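Tryptophan decarboxylase 1 (Oryza sativa subsp. japonica, PDB 6KHO) catalyses the pyridoxal-phosphate-dependent decarboxylation of L-tryptophan to tryptamine and of 5-hydroxy-L-tryptophan to serotonin, working as a homodimer in serotonin biosynthesis. Local coordinates at residues V266-G271 with A277-G282; Y208-T213 with Y242-A247; V284-A289 with V318-S323; R312-G317 with R431-V436; L180-A185 with A292-V297. One frame throughout, in Å; residues are numbered along the deposited sequence.

Interaction 1. Residues V266-G271 with A277-G282; sequences VCATVG and AVDPVG
Asp279 and Thr269 are joined by two hydrogen bonds that run in opposite senses. The amide N of Thr269 donates to OD2 of Asp279 at 2.8 Å, almost straight at 175°, and the amide N of Asp279 donates back to O of Thr269 at 2.9 Å. CG of Asp279 stands opposite its own carbonyl carbon and beside its backbone N (chi1 -66°), which puts the carboxylate where OD2 can take the N-H of Thr269, next to the backbone bond. That N-H comes down on OD2 from above the carboxylate plane, 45° out of it. OD2 also accepts from a water at 2.8 Å that apparently bridges to the carbonyl of Cys267, and OD1 is held by Leu244 N. The CB of Asp279 rests on CB of Ala268.

Further on, Val270 and Val278 form a single beta bridge, followed by a bond from Gly271 N to Ala277 O of 2.9 Å. Val270 divides its methyls between two partners. Its CG1 lies 4.1 Å from CG1 of Val278, whereas CG2 meets CG2 of Val281 at 3.7 Å, those two side chains crossing at about a right angle. CG2 of Val278 sits near the amide of Gly271.

The contact lies where strand 262-269 ends and the chain turns toward helix 281-289 of a beta-alpha-beta unit, with Gly271 touching the cofactor. Here a buried carboxylate is served by two backbone N-H groups and a water, an environment consistent with an ionised aspartate that ties the two sides of the turn together beside the cofactor pocket.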
# COMPACT_ATOMS: atom_id res chain seq x y z
N VAL A 266 19.12 -14.23 -4.33
CA VAL A 266 19.47 -13.68 -5.63
C VAL A 266 18.21 -13.10 -6.27
O VAL A 266 17.16 -13.75 -6.30
CB VAL A 266 20.08 -14.75 -6.56
CG1 VAL A 266 20.43 -14.15 -7.90
CG2 VAL A 266 21.32 -15.42 -5.92
N CYS A 267 18.31 -11.88 -6.83
CA CYS A 267 17.23 -11.30 -7.61
C CYS A 267 17.59 -11.35 -9.09
O CYS A 267 18.60 -10.77 -9.50
CB CYS A 267 16.94 -9.86 -7.19
SG CYS A 267 15.43 -9.16 -7.99
N ALA A 268 16.77 -12.03 -9.88
CA ALA A 268 16.88 -12.02 -11.34
C ALA A 268 15.76 -11.16 -11.90
O ALA A 268 14.62 -11.22 -11.42
CB ALA A 268 16.79 -13.43 -11.92
N THR A 269 16.07 -10.35 -12.91
CA THR A 269 15.08 -9.45 -13.50
C THR A 269 14.79 -9.84 -14.94
O THR A 269 15.72 -10.01 -15.74
CB THR A 269 15.54 -7.99 -13.44
OG1 THR A 269 15.75 -7.60 -12.08
CG2 THR A 269 14.47 -7.04 -14.06
N VAL A 270 13.51 -9.98 -15.27
CA VAL A 270 13.06 -10.15 -16.65
C VAL A 270 12.44 -8.82 -17.07
O VAL A 270 11.30 -8.49 -16.69
CB VAL A 270 12.07 -11.31 -16.79
CG1 VAL A 270 11.56 -11.40 -18.23
CG2 VAL A 270 12.73 -12.61 -16.36
N GLY A 271 13.18 -8.05 -17.87
CA GLY A 271 12.71 -6.74 -18.31
C GLY A 271 13.20 -5.61 -17.42
O GLY A 271 12.41 -4.95 -16.74
N ALA A 277 16.77 -5.39 -20.35
CA ALA A 277 17.58 -6.60 -20.35
C ALA A 277 16.80 -7.73 -19.66
O ALA A 277 15.89 -7.49 -18.87
CB ALA A 277 18.91 -6.36 -19.64
N VAL A 278 17.18 -8.97 -19.98
CA VAL A 278 16.49 -10.15 -19.44
C VAL A 278 17.53 -11.10 -18.87
O VAL A 278 18.38 -11.61 -19.62
CB VAL A 278 15.65 -10.87 -20.50
CG1 VAL A 278 15.15 -12.19 -19.95
CG2 VAL A 278 14.46 -9.98 -20.94
N ASP A 279 17.47 -11.35 -17.57
CA ASP A 279 18.37 -12.31 -16.93
C ASP A 279 17.95 -13.73 -17.28
O ASP A 279 16.75 -14.02 -17.38
CB ASP A 279 18.37 -12.11 -15.40
CG ASP A 279 18.95 -10.75 -14.97
OD1 ASP A 279 19.61 -10.08 -15.79
OD2 ASP A 279 18.76 -10.35 -13.79
N PRO A 280 18.91 -14.67 -17.47
CA PRO A 280 18.53 -16.05 -17.80
C PRO A 280 18.07 -16.81 -16.56
O PRO A 280 18.90 -17.24 -15.75
CB PRO A 280 19.83 -16.63 -18.37
CG PRO A 280 20.91 -15.88 -17.64
CD PRO A 280 20.37 -14.50 -17.34
N VAL A 281 16.75 -16.98 -16.42
CA VAL A 281 16.17 -17.36 -15.14
C VAL A 281 16.64 -18.75 -14.71
O VAL A 281 17.06 -18.95 -13.57
CB VAL A 281 14.63 -17.29 -15.20
CG1 VAL A 281 14.02 -17.88 -13.95
CG2 VAL A 281 14.17 -15.84 -15.41
N GLY A 282 16.53 -19.73 -15.62
CA GLY A 282 16.94 -21.08 -15.26
C GLY A 282 18.40 -21.18 -14.87
O GLY A 282 18.75 -21.80 -13.87
O HOH W 1 20.04 -9.88 -11.34

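Interaction 2. Residues Y208-T213 with Y242-A247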
# COMPACT_ATOMS: atom_id res chain seq x y z
N TYR A 208 22.60 -10.88 -3.81
CA TYR A 208 23.14 -10.72 -5.16
C TYR A 208 22.08 -10.24 -6.14
O TYR A 208 20.96 -10.77 -6.17
CB TYR A 208 23.74 -12.03 -5.69
CG TYR A 208 24.68 -12.66 -4.70
CD1 TYR A 208 24.19 -13.42 -3.64
CD2 TYR A 208 26.06 -12.48 -4.80
CE1 TYR A 208 25.04 -13.97 -2.71
CE2 TYR A 208 26.93 -13.04 -3.87
CZ TYR A 208 26.40 -13.78 -2.82
OH TYR A 208 27.22 -14.36 -1.88
N ALA A 209 22.46 -9.28 -6.99
CA ALA A 209 21.64 -8.91 -8.13
C ALA A 209 22.53 -8.24 -9.16
O ALA A 209 23.59 -7.70 -8.83
CB ALA A 209 20.50 -7.98 -7.70
N ALA A 210 22.10 -8.29 -10.42
CA ALA A 210 22.78 -7.56 -11.48
C ALA A 210 22.72 -6.06 -11.23
O ALA A 210 21.80 -5.54 -10.57
CB ALA A 210 22.16 -7.90 -12.83
N ASP A 211 23.69 -5.34 -11.79
CA ASP A 211 23.67 -3.89 -11.63
C ASP A 211 22.54 -3.23 -12.42
O ASP A 211 22.35 -2.02 -12.29
CB ASP A 211 25.02 -3.27 -12.02
CG ASP A 211 25.40 -3.52 -13.46
OD1 ASP A 211 24.57 -4.03 -14.24
OD2 ASP A 211 26.56 -3.20 -13.83
N GLN A 212 21.80 -3.98 -13.25
CA GLN A 212 20.61 -3.43 -13.90
C GLN A 212 19.36 -3.57 -13.04
O GLN A 212 18.30 -3.05 -13.42
CB GLN A 212 20.38 -4.13 -15.25
CG GLN A 212 21.51 -3.94 -16.26
CD GLN A 212 21.88 -2.49 -16.44
OE1 GLN A 212 21.07 -1.69 -16.93
NE2 GLN A 212 23.09 -2.13 -16.03
N THR A 213 19.45 -4.25 -11.91
CA THR A 213 18.29 -4.43 -11.05
C THR A 213 17.81 -3.09 -10.51
O THR A 213 18.62 -2.21 -10.20
CB THR A 213 18.63 -5.40 -9.91
OG1 THR A 213 19.01 -6.66 -10.47
CG2 THR A 213 17.43 -5.61 -8.98
N TYR A 242 23.42 -6.73 -21.40
CA TYR A 242 23.27 -6.24 -20.04
C TYR A 242 22.42 -7.16 -19.16
O TYR A 242 22.01 -6.75 -18.07
CB TYR A 242 22.75 -4.80 -20.05
CG TYR A 242 23.73 -3.89 -20.78
CD1 TYR A 242 24.81 -3.34 -20.11
CD2 TYR A 242 23.60 -3.64 -22.14
CE1 TYR A 242 25.74 -2.53 -20.76
CE2 TYR A 242 24.52 -2.83 -22.82
CZ TYR A 242 25.59 -2.27 -22.11
OH TYR A 242 26.51 -1.47 -22.75
N GLY A 243 22.16 -8.40 -19.59
CA GLY A 243 21.63 -9.40 -18.70
C GLY A 243 22.69 -9.99 -17.78
O GLY A 243 23.89 -9.93 -18.05
N LEU A 244 22.24 -10.58 -16.67
CA LEU A 244 23.17 -11.17 -15.71
C LEU A 244 23.89 -12.37 -16.32
O LEU A 244 23.26 -13.29 -16.86
CB LEU A 244 22.44 -11.58 -14.44
CG LEU A 244 23.29 -12.20 -13.33
CD1 LEU A 244 24.38 -11.23 -12.85
CD2 LEU A 244 22.40 -12.61 -12.16
N ASP A 245 25.22 -12.36 -16.25
CA ASP A 245 26.03 -13.50 -16.67
C ASP A 245 26.09 -14.50 -15.51
O ASP A 245 26.60 -14.15 -14.44
CB ASP A 245 27.43 -13.04 -17.06
CG ASP A 245 28.29 -14.16 -17.66
OD1 ASP A 245 27.85 -15.34 -17.70
OD2 ASP A 245 29.41 -13.85 -18.11
N PRO A 246 25.58 -15.72 -15.67
CA PRO A 246 25.56 -16.64 -14.53
C PRO A 246 26.95 -17.07 -14.10
O PRO A 246 27.14 -17.42 -12.93
CB PRO A 246 24.73 -17.83 -15.04
CG PRO A 246 24.08 -17.34 -16.30
CD PRO A 246 24.99 -16.33 -16.88
N ALA A 247 27.94 -17.04 -15.00
CA ALA A 247 29.31 -17.30 -14.58
C ALA A 247 29.80 -16.23 -13.61
O ALA A 247 30.44 -16.55 -12.60
CB ALA A 247 30.24 -17.38 -15.80
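Tyr242 and Leu244 pack against Gln212 and Ala210, which belong to the type I beta turn from Ala210 to Thr213 that follows strand 205-210. The setting is the large alpha/beta domain of the type I fold of pyridoxal-phosphate enzymes, at the loop leading into helix 246-258. No hydrogen bond crosses between the two segments.

Tyr242 comes first, and it makes its contact close to the backbone. Its carbonyl O lies 3.4 Å from CG of Gln212, and its CB is 4.1 Å from that same carbon. The ring takes no part in this approach; its plane stands 56° from the amide of Gln212. The glutamine chain is bent at its second torsion (chi2 -52°), which curls the amide back so that NE2 bonds to OD1 of Asp211 at 3.0 Å. Asp211 OD1 is also bonded to Thr236 OG1.

Past Gly243, Leu244 supplies the apolar half of the contact. Both its CB and its CD1 lie 4.0 Å from CB of Ala210, the methyl being carried there by a CG that points opposite the backbone N (chi1 -179°). Ile234 of the adjoining strand and Val284 of helix 281-289 also touch this leucine, so it is packed between the sheet and helix 281-289.

Asp245 then takes the N-cap position of helix 246-258, with Pro246 starting the helix. The cap bond runs from Ala247 N to Asp245 OD1 over 3.2 Å, entering from above the carboxylate plane.

Interaction 3. Residues V284-A289 with V318-S323; sequences VADVAA and VERVDS
Asp286 and Arg320 form the polar half of this contact, a salt bridge at the protein surface. The strong bond runs from NE of Arg320 to OD1 of Asp286, 2.8 Å long and 153° at the hydrogen. It meets OD1 on the syn side, 15° out of the carboxylate plane. The arginine chain bends at its third torsion, turning NE and NH2 toward Asp286. NH2 of Arg320 adds two weak bonds, one to OD1 of Asp286 at 3.4 Å and one to OD2 of the same residue at 3.3 Å. Carboxylate and guanidinium planes are turned 28° from each other, so the pair comes near a two-pronged bridge without lying flat. On the other side of the guanidinium, NH1 of Arg320 pairs with OE2 of Glu319 at 3.4 Å. One arginine thus serves two acids, whose negative charges would probably stabilise its positive one.

Beneath the charges, CB of Ala285 packs on CB of Arg320 at 4.0 Å and on CG1 of Val321 at 4.1 Å. The backbone of Val321 is satisfied at both ends: its N donates to Val318 O at 3.1 Å, and its O accepts from Arg344 NH1. The side chain of Asp322 accepts from Val295 N through OD2.

Far from the annotated sites, this is structural packing. The salt-bridge network of Asp286, Arg320 and Glu319 lies at the surface, between helix 281-289 and the 3-10 segment before strand 323-326 of the central sheet in the alpha/beta domain.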
# COMPACT_ATOMS: atom_id res chain seq x y z
N VAL A 284 20.30 -18.91 -13.63
CA VAL A 284 20.51 -18.26 -12.34
C VAL A 284 20.07 -19.18 -11.20
O VAL A 284 20.76 -19.29 -10.18
CB VAL A 284 19.77 -16.91 -12.29
CG1 VAL A 284 19.72 -16.36 -10.86
CG2 VAL A 284 20.44 -15.91 -13.21
N ALA A 285 18.90 -19.80 -11.35
CA ALA A 285 18.40 -20.68 -10.30
C ALA A 285 19.36 -21.84 -10.06
O ALA A 285 19.57 -22.26 -8.92
CB ALA A 285 17.02 -21.20 -10.67
N ASP A 286 19.93 -22.38 -11.13
CA ASP A 286 20.87 -23.49 -11.00
C ASP A 286 22.12 -23.06 -10.23
O ASP A 286 22.60 -23.79 -9.36
CB ASP A 286 21.23 -24.02 -12.38
CG ASP A 286 20.06 -24.68 -13.07
OD1 ASP A 286 19.02 -24.90 -12.39
OD2 ASP A 286 20.15 -24.96 -14.28
N VAL A 287 22.63 -21.87 -10.53
CA VAL A 287 23.78 -21.36 -9.79
C VAL A 287 23.44 -21.18 -8.32
O VAL A 287 24.18 -21.62 -7.43
CB VAL A 287 24.29 -20.05 -10.43
CG1 VAL A 287 25.37 -19.46 -9.60
CG2 VAL A 287 24.84 -20.33 -11.82
N ALA A 288 22.28 -20.58 -8.04
CA ALA A 288 21.93 -20.31 -6.65
C ALA A 288 21.65 -21.59 -5.88
O ALA A 288 21.82 -21.62 -4.66
CB ALA A 288 20.71 -19.38 -6.59
N ALA A 289 21.22 -22.64 -6.57
CA ALA A 289 20.92 -23.90 -5.89
C ALA A 289 22.18 -24.54 -5.30
O ALA A 289 22.08 -25.30 -4.34
CB ALA A 289 20.24 -24.86 -6.85
N VAL A 318 11.45 -20.69 -14.44
CA VAL A 318 10.72 -20.18 -13.28
C VAL A 318 10.26 -21.32 -12.39
O VAL A 318 10.12 -21.15 -11.17
CB VAL A 318 9.53 -19.30 -13.74
CG1 VAL A 318 8.47 -20.14 -14.44
CG2 VAL A 318 8.93 -18.57 -12.56
N GLU A 319 10.07 -22.52 -12.96
CA GLU A 319 9.71 -23.67 -12.14
C GLU A 319 10.79 -24.03 -11.12
O GLU A 319 10.53 -24.85 -10.23
CB GLU A 319 9.43 -24.88 -13.04
CG GLU A 319 10.65 -25.46 -13.75
CD GLU A 319 10.95 -24.75 -15.07
OE1 GLU A 319 10.36 -23.68 -15.35
OE2 GLU A 319 11.80 -25.28 -15.83
N ARG A 320 11.98 -23.44 -11.21
CA ARG A 320 13.05 -23.71 -10.26
C ARG A 320 13.35 -22.55 -9.32
O ARG A 320 14.28 -22.66 -8.52
CB ARG A 320 14.33 -24.11 -11.01
CG ARG A 320 14.14 -25.31 -11.92
CD ARG A 320 15.46 -26.05 -12.19
NE ARG A 320 16.35 -25.30 -13.07
CZ ARG A 320 16.12 -25.09 -14.37
NH1 ARG A 320 15.03 -25.56 -14.96
NH2 ARG A 320 17.01 -24.40 -15.08
N VAL A 321 12.60 -21.45 -9.37
CA VAL A 321 12.85 -20.32 -8.49
C VAL A 321 11.89 -20.39 -7.31
O VAL A 321 10.96 -21.18 -7.28
CB VAL A 321 12.75 -18.96 -9.22
CG1 VAL A 321 13.66 -18.93 -10.43
CG2 VAL A 321 11.31 -18.67 -9.62
N ASP A 322 12.13 -19.56 -6.30
CA ASP A 322 11.29 -19.58 -5.11
C ASP A 322 10.10 -18.63 -5.20
O ASP A 322 9.06 -18.89 -4.57
CB ASP A 322 12.13 -19.23 -3.89
CG ASP A 322 13.15 -20.30 -3.60
OD1 ASP A 322 12.75 -21.34 -3.06
OD2 ASP A 322 14.33 -20.12 -3.94
N SER A 323 10.22 -17.56 -5.97
CA SER A 323 9.18 -16.54 -5.99
C SER A 323 9.32 -15.70 -7.25
O SER A 323 10.41 -15.61 -7.83
CB SER A 323 9.24 -15.66 -4.74
OG SER A 323 10.51 -15.05 -4.63

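Interaction 4. Residues R312-G317 with R431-V436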
# COMPACT_ATOMS: atom_id res chain seq x y z
N ARG A 312 6.69 -16.10 -23.59
CA ARG A 312 6.74 -16.94 -22.40
C ARG A 312 8.11 -17.61 -22.22
O ARG A 312 8.42 -18.06 -21.11
CB ARG A 312 5.60 -17.96 -22.47
CG ARG A 312 5.44 -18.90 -21.27
CD ARG A 312 5.57 -18.20 -19.92
NE ARG A 312 5.46 -19.18 -18.84
CZ ARG A 312 6.43 -20.04 -18.51
NH1 ARG A 312 7.60 -20.02 -19.15
NH2 ARG A 312 6.23 -20.91 -17.53
N HIS A 313 8.94 -17.65 -23.26
CA HIS A 313 10.27 -18.25 -23.11
C HIS A 313 11.17 -17.46 -22.17
O HIS A 313 12.11 -18.03 -21.61
CB HIS A 313 10.96 -18.40 -24.47
CG HIS A 313 11.28 -17.10 -25.14
ND1 HIS A 313 12.49 -16.46 -24.97
CD2 HIS A 313 10.55 -16.32 -25.97
CE1 HIS A 313 12.48 -15.34 -25.67
NE2 HIS A 313 11.32 -15.23 -26.29
N HIS A 314 10.90 -16.16 -21.98
CA HIS A 314 11.69 -15.37 -21.04
C HIS A 314 11.52 -15.85 -19.61
O HIS A 314 12.31 -15.44 -18.74
CB HIS A 314 11.31 -13.89 -21.12
CG HIS A 314 11.69 -13.24 -22.41
ND1 HIS A 314 13.01 -13.10 -22.81
CD2 HIS A 314 10.94 -12.70 -23.40
CE1 HIS A 314 13.04 -12.49 -23.98
NE2 HIS A 314 11.80 -12.24 -24.37
N LEU A 315 10.52 -16.68 -19.33
CA LEU A 315 10.30 -17.20 -17.98
C LEU A 315 10.71 -18.66 -17.85
O LEU A 315 10.46 -19.26 -16.80
CB LEU A 315 8.83 -17.02 -17.58
CG LEU A 315 8.40 -15.59 -17.26
CD1 LEU A 315 6.95 -15.58 -16.74
CD2 LEU A 315 9.35 -14.97 -16.25
N ASP A 316 11.32 -19.25 -18.88
CA ASP A 316 11.78 -20.62 -18.74
C ASP A 316 12.75 -20.74 -17.57
O ASP A 316 13.64 -19.90 -17.40
CB ASP A 316 12.42 -21.09 -20.04
CG ASP A 316 11.39 -21.30 -21.15
OD1 ASP A 316 10.19 -21.08 -20.90
OD2 ASP A 316 11.79 -21.68 -22.28
N GLY A 317 12.54 -21.75 -16.74
CA GLY A 317 13.29 -21.90 -15.51
C GLY A 317 12.57 -21.42 -14.27
O GLY A 317 13.04 -21.69 -13.16
N ARG A 431 15.57 -4.71 -28.93
CA ARG A 431 14.28 -4.44 -28.31
C ARG A 431 13.58 -5.77 -28.02
O ARG A 431 13.28 -6.53 -28.94
CB ARG A 431 13.41 -3.56 -29.21
CG ARG A 431 11.97 -3.32 -28.72
CD ARG A 431 11.02 -3.01 -29.87
NE ARG A 431 11.08 -4.05 -30.90
CZ ARG A 431 10.53 -5.26 -30.78
NH1 ARG A 431 9.85 -5.58 -29.68
NH2 ARG A 431 10.67 -6.15 -31.75
N ASN A 432 13.33 -6.05 -26.74
CA ASN A 432 12.62 -7.27 -26.35
C ASN A 432 11.11 -7.08 -26.22
O ASN A 432 10.35 -8.01 -26.50
CB ASN A 432 13.17 -7.81 -25.03
CG ASN A 432 14.58 -8.32 -25.15
OD1 ASN A 432 14.89 -9.08 -26.06
ND2 ASN A 432 15.46 -7.90 -24.23
N PHE A 433 10.67 -5.90 -25.80
CA PHE A 433 9.26 -5.68 -25.50
C PHE A 433 8.76 -4.41 -26.18
O PHE A 433 8.85 -4.30 -27.40
CB PHE A 433 9.06 -5.68 -23.99
CG PHE A 433 9.62 -6.93 -23.32
CD1 PHE A 433 8.97 -8.15 -23.47
CD2 PHE A 433 10.81 -6.89 -22.62
CE1 PHE A 433 9.49 -9.30 -22.89
CE2 PHE A 433 11.34 -8.04 -22.03
CZ PHE A 433 10.68 -9.25 -22.16
N ALA A 434 8.24 -3.44 -25.41
CA ALA A 434 7.69 -2.23 -26.01
C ALA A 434 8.52 -0.99 -25.70
O ALA A 434 8.03 0.13 -25.84
CB ALA A 434 6.23 -2.02 -25.58
N LEU A 435 9.77 -1.18 -25.28
CA LEU A 435 10.69 -0.08 -25.00
C LEU A 435 11.81 -0.10 -26.02
O LEU A 435 12.42 -1.15 -26.27
CB LEU A 435 11.26 -0.18 -23.58
CG LEU A 435 12.47 0.69 -23.22
CD1 LEU A 435 12.05 2.13 -22.91
CD2 LEU A 435 13.24 0.08 -22.06
N VAL A 436 12.08 1.06 -26.62
CA VAL A 436 13.18 1.23 -27.57
C VAL A 436 14.19 2.18 -26.96
O VAL A 436 13.82 3.28 -26.53
CB VAL A 436 12.68 1.76 -28.93
CG1 VAL A 436 13.86 2.08 -29.83
CG2 VAL A 436 11.76 0.76 -29.59
O HOH W 2 11.21 -10.74 -26.45
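NE2 of His314 shares a 2.6 Å hydrogen bond with a water, which donates in turn to the carbonyl O of Asn432 at 2.9 Å. No direct hydrogen bond joins the two segments; this water, lying in the plane of the imidazole at its edge, is the polar link. The rest of the contact is aromatic. CG of His314 stands opposite its carbonyl carbon (chi1 -68°), sending the ring toward Phe433. CZ of Phe433 sits over one face of the His314 ring, offset toward the rim, and is 3.7 Å from CD2 of that histidine. The two ring planes are inclined at 58° with centroids 5.1 Å apart, an oblique meeting. Against the opposite face of His314 lies CE1 of His313, 3.3 Å above the plane, so both faces of the imidazole have a neighbour near the rim, which probably limits its rotation.

CB of Asn432 lies over a face of the Phe433 ring, toward its rim. The amide end of Asn432 turns to another partner, with ND2 bonded to O of Asn276. The carbonyl of Phe433 is held too: NH1 of Arg431 donates to it at 2.8 Å, in the carbonyl plane and on a lone pair, while NE of Arg431 forms a salt bridge with Glu416. Trp331 and Ala302 also pack on Phe433, and the OH of Tyr301, a cofactor-pocket residue, bonds to Ala434 N.

The His314-Phe433 pair and its water join the loop before strand 323-326 in the large domain to the turn entering strand 435-440 of the four-stranded antiparallel sheet, a joint between the cofactor-binding domain and the C-terminal domain of a fold type I enzyme.

Interaction 5. Residues L180-A185 with A292-V297; sequences LVTLVA and AAWVHV
Trp294 reaches Thr182 because its CG points opposite its own backbone N (chi1 -170°), and His296 has the same first torsion. The two residues, two apart, lie on the same face of strand 294-298, and the shared torsion extends both rings toward helix 175-194, which packs against the central sheet of the large alpha/beta domain. The axes of the short segments 180-185 and 294-297 run nearly antiparallel at 171°, 9.5 Å apart at closest.

Thr182 is the residue that both rings meet. Its carbonyl O hangs over the centre of the indole, 4.1 Å above the plane. Its CB comes to 3.8 Å from NE1 of Trp294, and its CG2 to 4.1 Å from CZ2 of that ring. OG1 occupies the crowded position between backbone N and carbonyl carbon (chi1 57°) and lies 4.1 Å from ND1 of His296, too far for a bond; its hydrogen-bond partners are Tyr265 OH and the carbonyls of Ala178 and Met179.

The ring nitrogens are held by the sheet itself. Trp294 NE1 and His296 ND1 both converge on OG of Ser323, and His296 NE2 bonds to Ser325 OG, so each imidazole nitrogen has a partner and the flip of that ring is probably fixed. Tyr265 lays its ring parallel to the indole. About one helical turn on from Thr182, CB of Ala185 settles against the six-membered ring of Trp294, 4.0 Å from CZ3 and equally far from CH2.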
# COMPACT_ATOMS: atom_id res chain seq x y z
N LEU A 180 10.72 -7.18 -0.28
CA LEU A 180 11.01 -7.13 1.15
C LEU A 180 10.54 -8.40 1.86
O LEU A 180 11.27 -8.96 2.69
CB LEU A 180 10.35 -5.90 1.77
CG LEU A 180 10.38 -5.78 3.30
CD1 LEU A 180 11.82 -5.83 3.84
CD2 LEU A 180 9.73 -4.49 3.75
N VAL A 181 9.33 -8.87 1.55
CA VAL A 181 8.83 -10.00 2.31
C VAL A 181 9.58 -11.28 1.92
O VAL A 181 9.82 -12.15 2.77
CB VAL A 181 7.30 -10.14 2.16
CG1 VAL A 181 6.58 -8.88 2.66
CG2 VAL A 181 6.87 -10.48 0.73
N THR A 182 9.98 -11.43 0.65
CA THR A 182 10.75 -12.62 0.30
C THR A 182 12.18 -12.53 0.82
O THR A 182 12.77 -13.56 1.18
CB THR A 182 10.76 -12.86 -1.21
OG1 THR A 182 11.28 -11.72 -1.91
CG2 THR A 182 9.35 -13.20 -1.70
N LEU A 183 12.76 -11.33 0.87
CA LEU A 183 14.07 -11.17 1.51
C LEU A 183 14.00 -11.54 2.98
O LEU A 183 14.95 -12.13 3.52
CB LEU A 183 14.57 -9.73 1.37
CG LEU A 183 15.23 -9.35 0.05
CD1 LEU A 183 15.16 -7.83 -0.13
CD2 LEU A 183 16.68 -9.83 0.07
N VAL A 184 12.91 -11.18 3.65
CA VAL A 184 12.79 -11.49 5.07
C VAL A 184 12.66 -13.00 5.26
O VAL A 184 13.29 -13.57 6.16
CB VAL A 184 11.60 -10.73 5.69
CG1 VAL A 184 11.20 -11.37 7.02
CG2 VAL A 184 11.99 -9.27 5.90
N ALA A 185 11.89 -13.67 4.41
CA ALA A 185 11.79 -15.13 4.51
C ALA A 185 13.15 -15.79 4.27
O ALA A 185 13.55 -16.69 5.02
CB ALA A 185 10.73 -15.65 3.54
N ALA A 292 21.88 -23.11 -1.91
CA ALA A 292 20.54 -23.10 -1.32
C ALA A 292 20.03 -21.67 -1.14
O ALA A 292 19.32 -21.37 -0.18
CB ALA A 292 20.49 -23.86 0.01
N ALA A 293 20.40 -20.77 -2.04
CA ALA A 293 19.98 -19.39 -1.89
C ALA A 293 18.58 -19.21 -2.49
O ALA A 293 18.20 -19.87 -3.46
CB ALA A 293 20.97 -18.45 -2.58
N TRP A 294 17.81 -18.30 -1.88
CA TRP A 294 16.50 -17.94 -2.43
C TRP A 294 16.67 -17.22 -3.77
O TRP A 294 17.55 -16.37 -3.92
CB TRP A 294 15.77 -17.03 -1.44
CG TRP A 294 14.33 -16.75 -1.72
CD1 TRP A 294 13.82 -15.97 -2.72
CD2 TRP A 294 13.23 -17.19 -0.94
NE1 TRP A 294 12.44 -15.94 -2.62
CE2 TRP A 294 12.06 -16.67 -1.53
CE3 TRP A 294 13.11 -17.99 0.21
CZ2 TRP A 294 10.78 -16.93 -1.02
CZ3 TRP A 294 11.84 -18.24 0.72
CH2 TRP A 294 10.69 -17.70 0.11
N VAL A 295 15.85 -17.58 -4.75
CA VAL A 295 15.84 -16.90 -6.04
C VAL A 295 14.47 -16.25 -6.24
O VAL A 295 13.45 -16.95 -6.31
CB VAL A 295 16.15 -17.84 -7.20
CG1 VAL A 295 16.06 -17.06 -8.50
CG2 VAL A 295 17.56 -18.43 -7.04
N HIS A 296 14.45 -14.93 -6.37
CA HIS A 296 13.25 -14.19 -6.74
C HIS A 296 13.41 -13.62 -8.15
O HIS A 296 14.48 -13.11 -8.50
CB HIS A 296 12.98 -13.06 -5.75
CG HIS A 296 11.77 -12.25 -6.10
ND1 HIS A 296 10.49 -12.67 -5.82
CD2 HIS A 296 11.64 -11.05 -6.73
CE1 HIS A 296 9.62 -11.76 -6.25
NE2 HIS A 296 10.30 -10.77 -6.80
N VAL A 297 12.36 -13.74 -8.96
CA VAL A 297 12.32 -13.14 -10.29
C VAL A 297 11.46 -11.87 -10.24
O VAL A 297 10.28 -11.92 -9.89
CB VAL A 297 11.77 -14.13 -11.33
CG1 VAL A 297 11.59 -13.44 -12.69
CG2 VAL A 297 12.69 -15.36 -11.45

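Helix 175-194 opens interaction 5, whose loop closes only at 292-297. Two contacts nest inside it: interaction 2, between the end of strand 205-210 and the approach to helix 246-258, then interaction 1, between the end of strand 262-269 and the start of helix 281-289. These two touch through neighbouring strands. Interaction 3 opens on that last helix before interaction 5 has closed and ends at 318-323, so their loops cross. It also crosses interaction 4, which starts at 312-317 and closes 114 residues later at 431-436. Interactions 1, 2, 3 and 5 bind helices and loops around the central sheet, while interaction 4 connects it to the C-terminal antiparallel sheet.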